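PDB 4DAM: single-stranded DNA-binding protein 1 from Streptomyces coelicolor, which probably binds single-stranded DNA through an OB-fold domain that assembles into a homotetramer. Local coordinates for residues I18-N23 / N63-W68. The protein carries 1 engineered substitution. Residues are numbered along the deposited sequence; the frame is centred on the assembly and turned at random.
Sequences ICAVGN and NFFTVW
The backbones at A20 and F65 come no nearer than 9.1 Å between CA atoms, and no hydrogen bond joins 18-23 to 63-68. The two strands face each other across the inside of a curled sheet instead of lying side by side in it, and three buried apolar side chains bridge the gap. I18, A20 and F65 all start from CB atoms directed at the opposite strand.

The CG1 of I18 lies anti to the backbone N (chi1 179°) and CD1 continues the zigzag (chi2 178°), so the chain is fully extended and meets F65 with its terminal methyl. This CD1 lies 3.8 Å from CE2 of F65 and equally close to CZ, touching the far end of the ring at a slant. I18 and F65 point at one another from the two walls. A20 adds a looser contact at the other side of the ring tip, its CB 4.5 Å from CE1 of F65. The two segments bury a modest 95 Å² in all, shared among three apolar residues.

The arrangement is that of an OB-fold barrel interior. Strand 36-51 pairs antiparallel with both 17-33 and 56-70, while 86-100 borders 17-33 and 103-112 runs parallel to 56-70; 86-100 and 103-112 pair antiparallel and so close the ring of strands. A108 and I110 on 103-112 and L93 on 86-100 also pack against F65, and L43 on 36-51 meets A20. The cluster extends into the tetramer, where I16 of a second subunit touches I18 and A20 and L93 of that same subunit touches F65.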
ATOM      1  N   ILE A  18      -1.827   5.141  -1.843  1.00 16.98           N
ATOM      2  CA  ILE A  18      -2.603   4.123  -2.525  1.00 18.53           C
ATOM      3  C   ILE A  18      -2.000   3.897  -3.897  1.00 17.56           C
ATOM      4  O   ILE A  18      -1.461   4.824  -4.505  1.00 16.50           O
ATOM      5  CB  ILE A  18      -4.074   4.593  -2.645  1.00 18.82           C
ATOM      6  CG1 ILE A  18      -4.985   3.621  -3.358  1.00 28.42           C
ATOM      7  CG2 ILE A  18      -4.185   5.876  -3.426  1.00 26.54           C
ATOM      8  CD1 ILE A  18      -6.405   4.178  -3.368  1.00 28.87           C
ATOM      9  N   CYS A  19      -2.086   2.660  -4.360  1.00 16.19           N
ATOM     10  CA  CYS A  19      -1.779   2.350  -5.750  1.00 19.78           C
ATOM     11  C   CYS A  19      -3.032   1.705  -6.320  1.00 21.99           C
ATOM     12  O   CYS A  19      -3.565   0.739  -5.747  1.00 26.45           O
ATOM     13  CB  CYS A  19      -0.591   1.416  -5.839  0.33 21.88           C
ATOM     14  SG  CYS A  19      -0.364   0.925  -7.565  0.36 23.17           S
ATOM     15  N   ALA A  20      -3.547   2.298  -7.390  1.00 20.39           N
ATOM     16  CA  ALA A  20      -4.851   1.932  -7.978  1.00 19.08           C
ATOM     17  C   ALA A  20      -4.601   1.599  -9.447  1.00 21.90           C
ATOM     18  O   ALA A  20      -3.920   2.341 -10.154  1.00 20.61           O
ATOM     19  CB  ALA A  20      -5.851   3.087  -7.843  1.00 22.19           C
ATOM     20  N   VAL A  21      -5.082   0.444  -9.864  1.00 18.79           N
ATOM     21  CA  VAL A  21      -4.937  -0.018 -11.240  1.00 17.80           C
ATOM     22  C   VAL A  21      -6.329  -0.087 -11.821  1.00 17.63           C
ATOM     23  O   VAL A  21      -7.171  -0.860 -11.358  1.00 18.70           O
ATOM     24  CB  VAL A  21      -4.250  -1.384 -11.258  1.00 22.52           C
ATOM     25  CG1 VAL A  21      -4.050  -1.862 -12.701  1.00 26.44           C
ATOM     26  CG2 VAL A  21      -2.919  -1.298 -10.515  1.00 25.57           C
ATOM     27  N   GLY A  22      -6.605   0.750 -12.816  1.00 15.64           N
ATOM     28  CA  GLY A  22      -7.928   0.826 -13.335  1.00 16.58           C
ATOM     29  C   GLY A  22      -7.971   1.437 -14.712  1.00 17.14           C
ATOM     30  O   GLY A  22      -7.011   1.399 -15.437  1.00 19.70           O
ATOM     31  N   ASN A  23      -9.125   1.984 -15.052  1.00 14.64           N
ATOM     32  CA  ASN A  23      -9.326   2.598 -16.339  1.00 15.46           C
ATOM     33  C   ASN A  23      -9.782   4.037 -16.213  1.00 15.33           C
ATOM     34  O   ASN A  23     -10.569   4.379 -15.337  1.00 15.92           O
ATOM     35  CB  ASN A  23     -10.315   1.779 -17.165  1.00 19.00           C
ATOM     36  CG  ASN A  23      -9.739   0.420 -17.525  1.00 21.85           C
ATOM     37  OD1 ASN A  23      -9.185   0.230 -18.591  1.00 30.96           O
ATOM     38  ND2 ASN A  23      -9.821  -0.498 -16.613  1.00 27.82           N
ATOM     39  N   ASN A  63     -14.541   0.646  -7.441  1.00 17.10           N
ATOM     40  CA  ASN A  63     -14.163   1.872  -6.761  1.00 16.68           C
ATOM     41  C   ASN A  63     -13.966   2.970  -7.808  1.00 15.97           C
ATOM     42  O   ASN A  63     -13.171   2.806  -8.753  1.00 18.20           O
ATOM     43  CB  ASN A  63     -12.834   1.726  -5.998  1.00 16.82           C
ATOM     44  CG  ASN A  63     -12.943   0.980  -4.661  1.00 17.28           C
ATOM     45  OD1 ASN A  63     -11.937   0.452  -4.126  1.00 20.68           O
ATOM     46  ND2 ASN A  63     -14.123   0.940  -4.108  1.00 14.54           N
ATOM     47  N   PHE A  64     -14.609   4.113  -7.609  1.00 15.94           N
ATOM     48  CA  PHE A  64     -14.330   5.316  -8.395  1.00 15.76           C
ATOM     49  C   PHE A  64     -13.532   6.322  -7.587  1.00 17.01           C
ATOM     50  O   PHE A  64     -13.836   6.568  -6.416  1.00 18.38           O
ATOM     51  CB  PHE A  64     -15.614   5.977  -8.879  1.00 17.36           C
ATOM     52  CG  PHE A  64     -16.349   5.150  -9.904  1.00 19.45           C
ATOM     53  CD1 PHE A  64     -17.345   4.263  -9.507  1.00 24.09           C
ATOM     54  CD2 PHE A  64     -16.000   5.207 -11.246  1.00 23.26           C
ATOM     55  CE1 PHE A  64     -18.027   3.487 -10.443  1.00 25.44           C
ATOM     56  CE2 PHE A  64     -16.693   4.444 -12.180  1.00 23.68           C
ATOM     57  CZ  PHE A  64     -17.689   3.581 -11.768  1.00 24.81           C
ATOM     58  N   PHE A  65     -12.519   6.882  -8.234  1.00 14.76           N
ATOM     59  CA  PHE A  65     -11.690   7.934  -7.674  1.00 14.48           C
ATOM     60  C   PHE A  65     -11.608   9.103  -8.626  1.00 16.18           C
ATOM     61  O   PHE A  65     -11.631   8.935  -9.846  1.00 17.78           O
ATOM     62  CB  PHE A  65     -10.264   7.456  -7.444  1.00 13.62           C
ATOM     63  CG  PHE A  65     -10.132   6.261  -6.559  1.00 13.73           C
ATOM     64  CD1 PHE A  65     -10.108   4.980  -7.086  1.00 16.28           C
ATOM     65  CD2 PHE A  65     -10.004   6.424  -5.189  1.00 13.17           C
ATOM     66  CE1 PHE A  65      -9.975   3.880  -6.274  1.00 17.16           C
ATOM     67  CE2 PHE A  65      -9.878   5.327  -4.371  1.00 15.63           C
ATOM     68  CZ  PHE A  65      -9.870   4.045  -4.910  1.00 16.89           C
ATOM     69  N   THR A  66     -11.508  10.301  -8.061  1.00 14.46           N
ATOM     70  CA  THR A  66     -11.100  11.462  -8.845  1.00 14.29           C
ATOM     71  C   THR A  66      -9.603  11.622  -8.671  1.00 15.32           C
ATOM     72  O   THR A  66      -9.109  11.775  -7.545  1.00 15.74           O
ATOM     73  CB  THR A  66     -11.799  12.738  -8.396  1.00 18.14           C
ATOM     74  OG1 THR A  66     -13.217  12.547  -8.518  1.00 21.70           O
ATOM     75  CG2 THR A  66     -11.376  13.907  -9.254  1.00 20.43           C
ATOM     76  N   VAL A  67      -8.885  11.529  -9.768  1.00 13.59           N
ATOM     77  CA  VAL A  67      -7.441  11.636  -9.770  1.00 13.08           C
ATOM     78  C   VAL A  67      -7.021  13.036 -10.187  1.00 15.11           C
ATOM     79  O   VAL A  67      -7.463  13.566 -11.209  1.00 14.90           O
ATOM     80  CB  VAL A  67      -6.774  10.609 -10.722  1.00 13.40           C
ATOM     81  CG1 VAL A  67      -5.260  10.768 -10.720  1.00 14.40           C
ATOM     82  CG2 VAL A  67      -7.190   9.173 -10.388  1.00 14.94           C
ATOM     83  N   TRP A  68      -6.139  13.620  -9.370  1.00 13.32           N
ATOM     84  CA  TRP A  68      -5.610  14.951  -9.587  1.00 14.59           C
ATOM     85  C   TRP A  68      -4.123  14.881  -9.817  1.00 14.60           C
ATOM     86  O   TRP A  68      -3.412  14.198  -9.102  1.00 17.73           O
ATOM     87  CB  TRP A  68      -5.848  15.817  -8.364  1.00 15.22           C
ATOM     88  CG  TRP A  68      -7.285  16.021  -8.019  1.00 17.62           C
ATOM     89  CD1 TRP A  68      -8.105  15.223  -7.228  1.00 20.63           C
ATOM     90  CD2 TRP A  68      -8.133  17.114  -8.473  1.00 18.03           C
ATOM     91  NE1 TRP A  68      -9.364  15.750  -7.147  1.00 21.47           N
ATOM     92  CE2 TRP A  68      -9.441  16.893  -7.885  1.00 21.77           C
ATOM     93  CE3 TRP A  68      -7.930  18.230  -9.269  1.00 22.87           C
ATOM     94  CZ2 TRP A  68     -10.493  17.777  -8.083  1.00 23.70           C
ATOM     95  CZ3 TRP A  68      -9.011  19.107  -9.477  1.00 25.70           C
ATOM     96  CH2 TRP A  68     -10.258  18.866  -8.910  1.00 26.52           C
TER